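Local coordinates for methanol--corrinoid protein co-methyltransferase (Methanosarcina barkeri, PDB 2I2X), which catalyses the transfer of the methyl group of methanol to the cob(I)amide of its partner MtaC in methanogenesis, using a zinc ion, at residues 272-277 against 368-373; 29-34 against 117-122; 3-8 against 387-392. One frame throughout, in Å; residues are numbered along the deposited sequence.

Contact 1 (272-277 against 368-373); sequences ENIIVK and YMLAYD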
loop_
_atom_site.group_PDB
_atom_site.type_symbol
_atom_site.label_atom_id
_atom_site.label_comp_id
_atom_site.label_asym_id
_atom_site.label_seq_id
_atom_site.Cartn_x
_atom_site.Cartn_y
_atom_site.Cartn_z
ATOM N N GLU A 272 -5.872 13.850 -17.513
ATOM C CA GLU A 272 -6.036 15.031 -18.328
ATOM C C GLU A 272 -6.689 16.188 -17.552
ATOM O O GLU A 272 -6.793 17.308 -18.077
ATOM C CB GLU A 272 -6.855 14.705 -19.590
ATOM C CG GLU A 272 -8.374 14.372 -19.379
ATOM C CD GLU A 272 -8.630 12.941 -18.908
ATOM O OE1 GLU A 272 -9.822 12.520 -18.959
ATOM O OE2 GLU A 272 -7.659 12.250 -18.474
ATOM N N ASN A 273 -7.142 15.919 -16.314
ATOM C CA ASN A 273 -7.764 16.956 -15.470
ATOM C C ASN A 273 -6.887 18.190 -15.292
ATOM O O ASN A 273 -7.402 19.304 -15.049
ATOM C CB ASN A 273 -8.175 16.418 -14.099
ATOM C CG ASN A 273 -9.366 15.478 -14.162
ATOM O OD1 ASN A 273 -10.066 15.389 -15.181
ATOM N ND2 ASN A 273 -9.583 14.731 -13.074
ATOM N N ILE A 274 -5.573 18.018 -15.416
ATOM C CA ILE A 274 -4.709 19.192 -15.288
ATOM C C ILE A 274 -5.025 20.208 -16.430
ATOM O O ILE A 274 -5.161 21.430 -16.202
ATOM C CB ILE A 274 -3.202 18.824 -15.179
ATOM C CG1 ILE A 274 -2.326 20.076 -15.088
ATOM C CG2 ILE A 274 -2.750 17.941 -16.373
ATOM C CD1 ILE A 274 -2.503 20.903 -13.870
ATOM N N ILE A 275 -5.146 19.698 -17.653
ATOM C CA ILE A 275 -5.581 20.551 -18.755
ATOM C C ILE A 275 -6.962 21.139 -18.452
ATOM O O ILE A 275 -7.165 22.310 -18.644
ATOM C CB ILE A 275 -5.577 19.789 -20.078
ATOM C CG1 ILE A 275 -4.166 19.312 -20.396
ATOM C CG2 ILE A 275 -6.056 20.676 -21.197
ATOM C CD1 ILE A 275 -4.117 18.127 -21.311
ATOM N N VAL A 276 -7.881 20.332 -17.937
ATOM C CA VAL A 276 -9.260 20.758 -17.700
ATOM C C VAL A 276 -9.367 21.868 -16.659
ATOM O O VAL A 276 -10.167 22.812 -16.813
ATOM C CB VAL A 276 -10.167 19.537 -17.329
ATOM C CG1 VAL A 276 -11.555 19.981 -16.916
ATOM C CG2 VAL A 276 -10.271 18.556 -18.506
ATOM N N LYS A 277 -8.533 21.757 -15.616
ATOM C CA LYS A 277 -8.439 22.748 -14.558
ATOM C C LYS A 277 -7.969 24.062 -15.117
ATOM O O LYS A 277 -8.556 25.098 -14.801
ATOM C CB LYS A 277 -7.500 22.300 -13.432
ATOM C CG LYS A 277 -7.462 23.298 -12.275
ATOM C CD LYS A 277 -6.845 22.729 -11.032
ATOM C CE LYS A 277 -6.885 23.708 -9.840
ATOM N NZ LYS A 277 -6.300 23.039 -8.651
ATOM N N TYR A 368 5.857 14.735 -19.460
ATOM C CA TYR A 368 6.249 16.012 -20.022
ATOM C C TYR A 368 5.067 16.917 -20.416
ATOM O O TYR A 368 5.030 18.096 -20.051
ATOM C CB TYR A 368 7.169 15.800 -21.239
ATOM C CG TYR A 368 7.850 17.077 -21.662
ATOM C CD1 TYR A 368 9.068 17.457 -21.082
ATOM C CD2 TYR A 368 7.267 17.927 -22.608
ATOM C CE1 TYR A 368 9.689 18.641 -21.411
ATOM C CE2 TYR A 368 7.907 19.136 -22.967
ATOM C CZ TYR A 368 9.111 19.477 -22.352
ATOM O OH TYR A 368 9.756 20.631 -22.677
ATOM N N MET A 369 4.117 16.369 -21.174
ATOM C CA MET A 369 2.947 17.116 -21.629
ATOM C C MET A 369 2.044 17.509 -20.467
ATOM O O MET A 369 1.396 18.548 -20.494
ATOM C CB MET A 369 2.158 16.284 -22.647
ATOM C CG MET A 369 0.989 17.023 -23.344
ATOM S SD MET A 369 -0.601 16.929 -22.448
ATOM C CE MET A 369 -1.201 15.351 -23.006
ATOM N N LEU A 370 2.001 16.687 -19.435
ATOM C CA LEU A 370 1.054 16.908 -18.363
ATOM C C LEU A 370 1.568 17.917 -17.350
ATOM O O LEU A 370 0.812 18.362 -16.481
ATOM C CB LEU A 370 0.735 15.577 -17.687
ATOM C CG LEU A 370 -0.649 14.952 -17.899
ATOM C CD1 LEU A 370 -1.378 15.537 -19.033
ATOM C CD2 LEU A 370 -0.565 13.482 -17.998
ATOM N N ALA A 371 2.848 18.283 -17.466
ATOM C CA ALA A 371 3.442 19.355 -16.642
ATOM C C ALA A 371 2.634 20.667 -16.782
ATOM O O ALA A 371 2.301 21.072 -17.880
ATOM C CB ALA A 371 4.887 19.563 -17.017
ATOM N N TYR A 372 2.291 21.294 -15.662
ATOM C CA TYR A 372 1.246 22.308 -15.642
ATOM C C TYR A 372 1.486 23.437 -16.650
ATOM O O TYR A 372 0.520 23.977 -17.187
ATOM C CB TYR A 372 0.996 22.850 -14.217
ATOM C CG TYR A 372 2.104 23.757 -13.720
ATOM C CD1 TYR A 372 3.228 23.226 -13.080
ATOM C CD2 TYR A 372 2.051 25.157 -13.939
ATOM C CE1 TYR A 372 4.268 24.065 -12.652
ATOM C CE2 TYR A 372 3.089 26.000 -13.525
ATOM C CZ TYR A 372 4.195 25.454 -12.879
ATOM O OH TYR A 372 5.236 26.283 -12.468
ATOM N N ASP A 373 2.732 23.805 -16.926
ATOM C CA ASP A 373 2.950 24.808 -17.983
ATOM C C ASP A 373 2.549 24.304 -19.372
ATOM O O ASP A 373 1.940 25.053 -20.146
ATOM C CB ASP A 373 4.373 25.367 -18.009
ATOM C CG ASP A 373 5.396 24.296 -18.201
ATOM O OD1 ASP A 373 5.127 23.178 -17.701
ATOM O OD2 ASP A 373 6.463 24.542 -18.838
#

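Contact 2 (29-34 against 117-122); sequences GLDLEI and GIKCAL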
loop_
_atom_site.group_PDB
_atom_site.type_symbol
_atom_site.label_atom_id
_atom_site.label_comp_id
_atom_site.label_asym_id
_atom_site.label_seq_id
_atom_site.Cartn_x
_atom_site.Cartn_y
_atom_site.Cartn_z
ATOM N N GLY A 29 -21.212 17.945 1.063
ATOM C CA GLY A 29 -21.181 17.001 2.160
ATOM C C GLY A 29 -21.203 17.648 3.520
ATOM O O GLY A 29 -21.881 18.659 3.739
ATOM N N LEU A 30 -20.431 17.070 4.432
ATOM C CA LEU A 30 -20.452 17.489 5.811
ATOM C C LEU A 30 -19.366 18.507 6.054
ATOM O O LEU A 30 -18.241 18.158 6.441
ATOM C CB LEU A 30 -20.328 16.280 6.718
ATOM C CG LEU A 30 -21.465 15.252 6.543
ATOM C CD1 LEU A 30 -21.138 13.926 7.203
ATOM C CD2 LEU A 30 -22.797 15.812 7.082
ATOM N N ASP A 31 -19.690 19.770 5.779
ATOM C CA ASP A 31 -18.792 20.877 6.092
ATOM C C ASP A 31 -17.463 20.835 5.283
ATOM O O ASP A 31 -16.461 21.429 5.670
ATOM C CB ASP A 31 -18.554 20.900 7.610
ATOM C CG ASP A 31 -17.926 22.174 8.079
ATOM O OD1 ASP A 31 -18.336 23.248 7.577
ATOM O OD2 ASP A 31 -17.021 22.106 8.959
ATOM N N LEU A 32 -17.482 20.147 4.145
ATOM C CA LEU A 32 -16.298 20.037 3.278
ATOM C C LEU A 32 -16.242 21.114 2.175
ATOM O O LEU A 32 -17.280 21.536 1.625
ATOM C CB LEU A 32 -16.208 18.652 2.625
ATOM C CG LEU A 32 -14.818 18.333 2.042
ATOM C CD1 LEU A 32 -13.777 18.127 3.151
ATOM C CD2 LEU A 32 -14.819 17.148 1.058
ATOM N N GLU A 33 -15.033 21.550 1.839
ATOM C CA GLU A 33 -14.868 22.455 0.717
ATOM C C GLU A 33 -13.683 22.056 -0.126
ATOM O O GLU A 33 -12.627 21.663 0.394
ATOM C CB GLU A 33 -14.758 23.894 1.178
ATOM C CG GLU A 33 -16.039 24.453 1.845
ATOM C CD GLU A 33 -15.858 25.895 2.276
ATOM O OE1 GLU A 33 -14.718 26.385 2.163
ATOM O OE2 GLU A 33 -16.843 26.547 2.716
ATOM N N ILE A 34 -13.890 22.124 -1.440
ATOM C CA ILE A 34 -12.942 21.580 -2.403
ATOM C C ILE A 34 -12.418 22.683 -3.296
ATOM O O ILE A 34 -13.208 23.413 -3.893
ATOM C CB ILE A 34 -13.590 20.459 -3.236
ATOM C CG1 ILE A 34 -14.313 19.491 -2.313
ATOM C CG2 ILE A 34 -12.536 19.750 -4.092
ATOM C CD1 ILE A 34 -15.220 18.534 -3.004
ATOM N N GLY A 117 -16.134 16.204 14.535
ATOM C CA GLY A 117 -16.059 17.347 13.605
ATOM C C GLY A 117 -15.104 17.211 12.411
ATOM O O GLY A 117 -14.690 18.210 11.838
ATOM N N ILE A 118 -14.748 15.981 12.033
ATOM C CA ILE A 118 -14.001 15.735 10.823
ATOM C C ILE A 118 -14.898 16.028 9.600
ATOM O O ILE A 118 -16.051 15.613 9.562
ATOM C CB ILE A 118 -13.485 14.260 10.773
ATOM C CG1 ILE A 118 -12.702 13.997 9.484
ATOM C CG2 ILE A 118 -14.636 13.243 10.963
ATOM C CD1 ILE A 118 -11.991 12.665 9.470
ATOM N N LYS A 119 -14.365 16.777 8.634
ATOM C CA LYS A 119 -15.071 17.105 7.409
ATOM C C LYS A 119 -14.956 15.944 6.440
ATOM O O LYS A 119 -13.877 15.371 6.260
ATOM C CB LYS A 119 -14.437 18.338 6.782
ATOM C CG LYS A 119 -14.314 19.537 7.712
ATOM C CD LYS A 119 -13.106 20.345 7.275
ATOM C CE LYS A 119 -13.359 21.809 7.292
ATOM N NZ LYS A 119 -13.569 22.346 8.634
ATOM N N CYS A 120 -16.057 15.578 5.819
ATOM C CA CYS A 120 -16.024 14.522 4.812
ATOM C C CYS A 120 -17.157 14.629 3.787
ATOM O O CYS A 120 -18.149 15.333 4.010
ATOM C CB CYS A 120 -16.096 13.182 5.507
ATOM S SG CYS A 120 -17.436 13.154 6.661
ATOM N N ALA A 121 -17.001 13.944 2.659
ATOM C CA ALA A 121 -18.012 13.945 1.599
ATOM C C ALA A 121 -17.965 12.588 0.951
ATOM O O ALA A 121 -16.949 11.905 1.004
ATOM C CB ALA A 121 -17.758 15.075 0.558
ATOM N N LEU A 122 -19.083 12.165 0.395
ATOM C CA LEU A 122 -19.162 10.869 -0.214
ATOM C C LEU A 122 -19.367 10.969 -1.742
ATOM O O LEU A 122 -20.268 11.625 -2.224
ATOM C CB LEU A 122 -20.273 10.059 0.459
ATOM C CG LEU A 122 -20.573 8.691 -0.160
ATOM C CD1 LEU A 122 -19.369 7.771 -0.037
ATOM C CD2 LEU A 122 -21.828 8.069 0.430
HETATM O O HOH W 1 -16.853 19.913 10.658
#

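Contact 3 (3-8 against 387-392); sequences AKRYTS and DNIYLR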
loop_
_atom_site.group_PDB
_atom_site.type_symbol
_atom_site.label_atom_id
_atom_site.label_comp_id
_atom_site.label_asym_id
_atom_site.label_seq_id
_atom_site.Cartn_x
_atom_site.Cartn_y
_atom_site.Cartn_z
ATOM N N ALA A 3 -22.941 21.758 -24.036
ATOM C CA ALA A 3 -23.948 22.857 -23.910
ATOM C C ALA A 3 -23.267 24.229 -24.060
ATOM O O ALA A 3 -23.385 24.850 -25.112
ATOM C CB ALA A 3 -24.734 22.750 -22.578
ATOM N N LYS A 4 -22.537 24.689 -23.044
ATOM C CA LYS A 4 -21.938 26.042 -23.099
ATOM C C LYS A 4 -20.404 26.005 -23.176
ATOM O O LYS A 4 -19.727 25.779 -22.179
ATOM C CB LYS A 4 -22.446 26.907 -21.922
ATOM C CG LYS A 4 -21.954 28.375 -21.909
ATOM C CD LYS A 4 -22.415 29.160 -23.145
ATOM C CE LYS A 4 -21.882 30.613 -23.139
ATOM N NZ LYS A 4 -20.405 30.723 -23.420
ATOM N N ARG A 5 -19.861 26.252 -24.358
ATOM C CA ARG A 5 -18.468 25.888 -24.640
ATOM C C ARG A 5 -17.416 26.892 -24.180
ATOM O O ARG A 5 -17.683 28.075 -24.143
ATOM C CB ARG A 5 -18.310 25.513 -26.110
ATOM C CG ARG A 5 -19.523 24.752 -26.597
ATOM C CD ARG A 5 -19.190 23.579 -27.465
ATOM N NE ARG A 5 -19.164 22.373 -26.669
ATOM C CZ ARG A 5 -19.851 21.258 -26.909
ATOM N NH1 ARG A 5 -20.661 21.134 -27.958
ATOM N NH2 ARG A 5 -19.698 20.236 -26.073
ATOM N N TYR A 6 -16.230 26.404 -23.816
ATOM C CA TYR A 6 -15.160 27.270 -23.326
ATOM C C TYR A 6 -14.385 27.872 -24.470
ATOM O O TYR A 6 -13.932 27.162 -25.351
ATOM C CB TYR A 6 -14.202 26.522 -22.368
ATOM C CG TYR A 6 -14.747 26.411 -20.977
ATOM C CD1 TYR A 6 -14.418 27.344 -19.996
ATOM C CD2 TYR A 6 -15.629 25.381 -20.637
ATOM C CE1 TYR A 6 -14.962 27.249 -18.701
ATOM C CE2 TYR A 6 -16.170 25.272 -19.354
ATOM C CZ TYR A 6 -15.834 26.218 -18.403
ATOM O OH TYR A 6 -16.370 26.105 -17.159
ATOM N N THR A 7 -14.223 29.189 -24.444
ATOM C CA THR A 7 -13.475 29.893 -25.500
ATOM C C THR A 7 -12.459 30.811 -24.871
ATOM O O THR A 7 -11.835 31.630 -25.549
ATOM C CB THR A 7 -14.412 30.646 -26.526
ATOM O OG1 THR A 7 -15.400 31.401 -25.818
ATOM C CG2 THR A 7 -15.156 29.633 -27.426
ATOM N N SER A 8 -12.283 30.671 -23.556
ATOM C CA SER A 8 -11.205 31.379 -22.867
ATOM C C SER A 8 -10.732 30.553 -21.682
ATOM O O SER A 8 -11.388 29.573 -21.337
ATOM C CB SER A 8 -11.625 32.798 -22.463
ATOM O OG SER A 8 -12.843 32.753 -21.771
ATOM N N ASP A 387 -15.678 26.216 -29.786
ATOM C CA ASP A 387 -17.054 25.899 -30.228
ATOM C C ASP A 387 -17.106 24.647 -31.063
ATOM O O ASP A 387 -18.142 24.035 -31.171
ATOM C CB ASP A 387 -17.692 27.062 -30.984
ATOM C CG ASP A 387 -17.903 28.276 -30.103
ATOM O OD1 ASP A 387 -18.543 28.140 -29.030
ATOM O OD2 ASP A 387 -17.435 29.382 -30.487
ATOM N N ASN A 388 -15.962 24.264 -31.604
ATOM C CA ASN A 388 -15.803 23.176 -32.533
ATOM C C ASN A 388 -15.128 21.957 -31.858
ATOM O O ASN A 388 -13.908 21.974 -31.569
ATOM C CB ASN A 388 -14.927 23.716 -33.662
ATOM C CG ASN A 388 -14.883 22.804 -34.873
ATOM O OD1 ASN A 388 -14.594 21.607 -34.756
ATOM N ND2 ASN A 388 -15.141 23.375 -36.058
ATOM N N ILE A 389 -15.898 20.894 -31.628
ATOM C CA ILE A 389 -15.384 19.748 -30.865
ATOM C C ILE A 389 -14.330 18.920 -31.587
ATOM O O ILE A 389 -13.455 18.319 -30.936
ATOM C CB ILE A 389 -16.508 18.816 -30.334
ATOM C CG1 ILE A 389 -17.395 18.279 -31.480
ATOM C CG2 ILE A 389 -17.335 19.540 -29.267
ATOM C CD1 ILE A 389 -18.381 17.189 -31.043
ATOM N N TYR A 390 -14.415 18.846 -32.913
ATOM C CA TYR A 390 -13.380 18.153 -33.672
ATOM C C TYR A 390 -12.116 18.993 -33.720
ATOM O O TYR A 390 -11.028 18.546 -33.355
ATOM C CB TYR A 390 -13.870 17.896 -35.090
ATOM C CG TYR A 390 -12.797 17.658 -36.130
ATOM C CD1 TYR A 390 -12.075 16.480 -36.145
ATOM C CD2 TYR A 390 -12.533 18.604 -37.115
ATOM C CE1 TYR A 390 -11.106 16.238 -37.088
ATOM C CE2 TYR A 390 -11.550 18.372 -38.099
ATOM C CZ TYR A 390 -10.846 17.169 -38.076
ATOM O OH TYR A 390 -9.877 16.886 -39.027
ATOM N N LEU A 391 -12.266 20.220 -34.192
ATOM C CA LEU A 391 -11.135 21.077 -34.414
ATOM C C LEU A 391 -10.375 21.383 -33.127
ATOM O O LEU A 391 -9.147 21.446 -33.151
ATOM C CB LEU A 391 -11.572 22.356 -35.141
ATOM C CG LEU A 391 -10.467 23.308 -35.635
ATOM C CD1 LEU A 391 -9.392 22.592 -36.448
ATOM C CD2 LEU A 391 -11.063 24.495 -36.403
ATOM N N ARG A 392 -11.081 21.605 -32.020
ATOM C CA ARG A 392 -10.390 21.828 -30.732
ATOM C C ARG A 392 -9.563 20.615 -30.311
ATOM O O ARG A 392 -8.446 20.757 -29.816
ATOM C CB ARG A 392 -11.344 22.293 -29.614
ATOM C CG ARG A 392 -12.238 21.245 -28.997
ATOM C CD ARG A 392 -13.390 21.934 -28.211
ATOM N NE ARG A 392 -14.092 20.989 -27.349
ATOM C CZ ARG A 392 -14.884 21.319 -26.330
ATOM N NH1 ARG A 392 -15.139 22.586 -26.031
ATOM N NH2 ARG A 392 -15.422 20.365 -25.598
#

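Contact 1 (272-277 against 368-373)
Tyr372 meets Ile274 not with its ring but with its CB, which lies 4.0 Å from Ile274 CD1; neither face nor edge of the ring is used across this contact. The ring leads away from helix 273-280, and its hydroxyl bonds to Asp354. The other flat group is the carbonyl of Leu370, where Ile274 CG2 comes to 3.6 Å from Leu370 O. The same methyl touches the Leu370 side chain, CG2 to CD1 at 3.8 Å. Ile274 reaches both neighbours by splitting its branches: CG1 stands opposite the backbone N (chi1 178°) and carries CD1 to Tyr372, whereas CG2 serves Leu370. Replacing Ile274 with an alanine removes both branches and would probably open a gap between Leu370 and Tyr372, with Leu370 CD1 losing its closest neighbour in 272-277. At the next residue, Ile275 CD1 packs against Met369 SD at 3.9 Å, the two side chains running nearly perpendicular; the bend of Met369 at chi2 (-88°) brings its sulfur there.

The contact joins the helix that follows the zinc ligand Cys269 to the start of helix 372-383, with the Leu370 side chain about 14 Å from a bound zinc ion. Gln305 bonds both Leu370 O and Tyr372 N, giving each of these backbone atoms a partner, and also touches Ile274. No hydrogen bond crosses between the segments, so their direct contact is van der Waals packing.

Contact 2 (29-34 against 117-122)
Asp31 and Lys119 are brought together by their torsions: Asp31 holds its carboxylate trans to its own N (chi1 -166°), while Lys119 sets off with CG opposite its carbonyl carbon and then bends at chi3 and chi4, passing along the Asp31 carbonyl to reach OD2. Lys119 NZ ends 3.5 Å from Asp31 OD2, a salt bridge whose hydrogen bond is weak. The motif is the turn of a beta hairpin, strands 25-28 and 32-33, docked on strand 119-126 of the TIM barrel, at the N-terminal end of that strand and away from the zinc site.

The joint is a single antiparallel bridge, with Leu30 and Cys120 as a hydrogen-bonded pair. Leu30 N donates to Cys120 O at 2.9 Å, fairly straight at 157° and almost in line with the carbonyl bond; the return bond, Cys120 N to Leu30 O, is weak at 3.4 Å. Leu30 also centres an inverse gamma turn, so the hairpin bends sharply where it meets the barrel. Gly29 has positive phi, and a side chain there would collide with Cys120 O and Ala121 CB.

Apolar groups flank the bridge. Leu30 CD1 touches Cys120 SG at 3.8 Å, and Leu32 straddles two residues, CD1 on Lys119 and CD2 on Ala121 CB at 3.6 Å. His113 of helix 95-116 packs on Leu30 and Asp31. A water links the two segments, donating to Asp31 OD2 at 2.8 Å and to Gly117 O at 3.0 Å.

Contact 3 (3-8 against 387-392)
Arg5 lays one face of its guanidinium on Ile389, whose CG2 sits over the centre of the group, 3.9 Å from Arg5 CZ. Bends at chi2 and chi3 turn the arginine's flat end to this methyl. Over the opposite face, displaced toward the rim, stands Ala3 N of its own segment, so the guanidinium is flanked by an apolar methyl and a backbone nitrogen.

The second arginine approaches differently. Arg392 runs extended from CG to NE and crosses Arg5 at about a right angle, the two guanidinium planes 75° apart. Their nearest atoms, Arg5 NE and Arg392 NH1, are 4.1 Å apart, and the planes are too steeply inclined for a parallel stack. Both turn to Glu259, which forms a salt bridge with Arg392 NH1 and a long, weak ion pair with Arg5 NE; it also accepts from Tyr6 N. The shared carboxylate probably offsets the closeness of the two positive charges.

Asp387 takes its place beside Arg5 CB and Thr7 CG2 instead of pairing with the charge. Its OD1 lies 3.9 Å from Arg5 CB, and its OD2 is 3.8 Å from Thr7 CG2, the Thr7 and Asp387 side chains slanting past one another. Just beyond, Asn388 is the N-cap of helix 389-409: its OD1 accepts from Leu391 N at 2.8 Å, with the donor 43° out of the carbonyl plane.

The contact thus sets Arg5 and Thr7 of the N-terminal segment against Asp387 and the first turn of helix 389-409 at the protein surface. Since no hydrogen bond runs directly between the segments, their polar cohesion probably depends largely on Glu259 of helix 240-259, with van der Waals packing supplying the direct touch.

In the fold
From the N terminus, the chain opens contact 3 at residues 3-8 and closes it only at 387-392, so this loop takes in nearly the whole TIM barrel. Contacts 2 and 1 both lie within it, one after the other: 29-34 meets 117-122, tying the early hairpin to a barrel strand, and that loop is complete before 272-277 begins the next, which 368-373 ends. None of the three cross. Contact 1 joins helix 273-280 to the turn leading into helix 372-383 and to that helix's start, and helix 372-383 leads directly to helix 389-409 of contact 3. Centres of contacts 1 and 3 are about 18 Å apart, those of contacts 2 and 3 about 33 Å.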